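Side-chain contact in DUF3201 domain-containing protein (Pyrococcus furiosus, PDB 1YB3), which is of unknown function and belongs to the DUF3201 family: residues G152-K155 with E156-K159. Sequence-based numbering, arbitrary orientation.
Sequences GFDK and EEVK
D154 meets E156 and E157 as the N-cap of helix 155-171, where the chain turns into the helix after strand 144-150. Next to it, K155 reaches helix 11-35 through a salt bridge to E27. Along the first turn, E156 comes first. Its CB packs against D154 OD1 at 3.5 Å. Its chain bends at chi2 (-88°), and OE2 forms a salt bridge with R160, one turn along the helix. The arginine probably offsets the closeness of the E156 and D154 carboxylates, OE1 of E156 and OD1 of D154 being 4.2 Å apart.

E157 carries the cap. Its N donates to D154 OD1 at 3.0 Å, reaching the oxygen from above the carboxylate plane. D154 can accept there because its CG lies anti to the backbone N (chi1 -171°), which brings the carboxylate beside the first turn. The E157 side chain crosses D154, its CD 3.2 Å from D154 OD2, and the two carboxylates stack with their planes 19° apart. D154 OD2 and E157 OE2 are 3.3 Å apart, two acceptors whose charges probably repel. With an alanine here in place of D154, the E157 amide would probably lose its capping acceptor, and the E157 carboxylate the group it stacks on.

V158 N then donates to D154 O at 3.0 Å. The V158 side chain is buried against L28 of helix 11-35 and F83 of strand 82-90. K159 N closes the next helical bond, 3.3 Å from K155 O.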
# COMPACT_ATOMS: atom_id res chain seq x y z
N GLY A 152 1.45 -10.58 0.73
CA GLY A 152 2.31 -11.72 0.32
C GLY A 152 2.29 -11.89 -1.20
O GLY A 152 1.96 -10.95 -1.93
N PHE A 153 2.62 -13.09 -1.69
CA PHE A 153 2.73 -13.29 -3.14
C PHE A 153 1.47 -13.90 -3.75
O PHE A 153 1.53 -14.83 -4.57
CB PHE A 153 4.00 -14.09 -3.50
CG PHE A 153 5.28 -13.31 -3.29
CD1 PHE A 153 5.71 -12.38 -4.25
CD2 PHE A 153 6.02 -13.47 -2.13
CE1 PHE A 153 6.88 -11.64 -4.06
CE2 PHE A 153 7.22 -12.71 -1.93
CZ PHE A 153 7.63 -11.81 -2.90
N ASP A 154 0.33 -13.35 -3.33
CA ASP A 154 -0.98 -13.87 -3.75
C ASP A 154 -1.56 -12.96 -4.83
O ASP A 154 -2.13 -11.90 -4.53
CB ASP A 154 -1.90 -13.99 -2.53
CG ASP A 154 -3.20 -14.73 -2.84
OD1 ASP A 154 -3.68 -14.65 -3.99
OD2 ASP A 154 -3.73 -15.40 -1.92
N LYS A 155 -1.42 -13.39 -6.08
CA LYS A 155 -1.90 -12.63 -7.25
C LYS A 155 -3.41 -12.41 -7.23
O LYS A 155 -3.89 -11.31 -7.48
CB LYS A 155 -1.47 -13.34 -8.55
CG LYS A 155 0.03 -13.63 -8.64
CD LYS A 155 0.37 -14.43 -9.92
CE LYS A 155 1.88 -14.71 -9.99
NZ LYS A 155 2.29 -15.29 -11.30
N GLU A 156 -4.17 -13.45 -6.90
CA GLU A 156 -5.63 -13.32 -6.80
C GLU A 156 -6.01 -12.23 -5.81
O GLU A 156 -6.93 -11.45 -6.06
CB GLU A 156 -6.26 -14.66 -6.38
CG GLU A 156 -7.82 -14.69 -6.44
CD GLU A 156 -8.53 -14.20 -5.13
OE1 GLU A 156 -7.84 -14.00 -4.10
OE2 GLU A 156 -9.79 -14.03 -5.13
N GLU A 157 -5.29 -12.19 -4.67
CA GLU A 157 -5.60 -11.23 -3.62
C GLU A 157 -5.21 -9.82 -4.00
O GLU A 157 -5.91 -8.88 -3.65
CB GLU A 157 -4.98 -11.65 -2.27
CG GLU A 157 -5.86 -12.64 -1.51
CD GLU A 157 -5.24 -13.17 -0.24
OE1 GLU A 157 -4.23 -12.58 0.23
OE2 GLU A 157 -5.76 -14.17 0.31
N VAL A 158 -4.10 -9.62 -4.71
CA VAL A 158 -3.81 -8.23 -5.10
C VAL A 158 -4.91 -7.65 -5.97
O VAL A 158 -5.37 -6.52 -5.73
CB VAL A 158 -2.42 -8.04 -5.72
CG1 VAL A 158 -2.07 -6.53 -5.80
CG2 VAL A 158 -1.44 -8.69 -4.86
N LYS A 159 -5.38 -8.44 -6.94
CA LYS A 159 -6.47 -8.01 -7.81
C LYS A 159 -7.75 -7.77 -7.01
O LYS A 159 -8.39 -6.74 -7.14
CB LYS A 159 -6.73 -9.03 -8.93
CG LYS A 159 -5.70 -9.05 -10.04
CD LYS A 159 -6.15 -10.05 -11.15
CE LYS A 159 -5.13 -10.11 -12.28
NZ LYS A 159 -5.47 -11.17 -13.28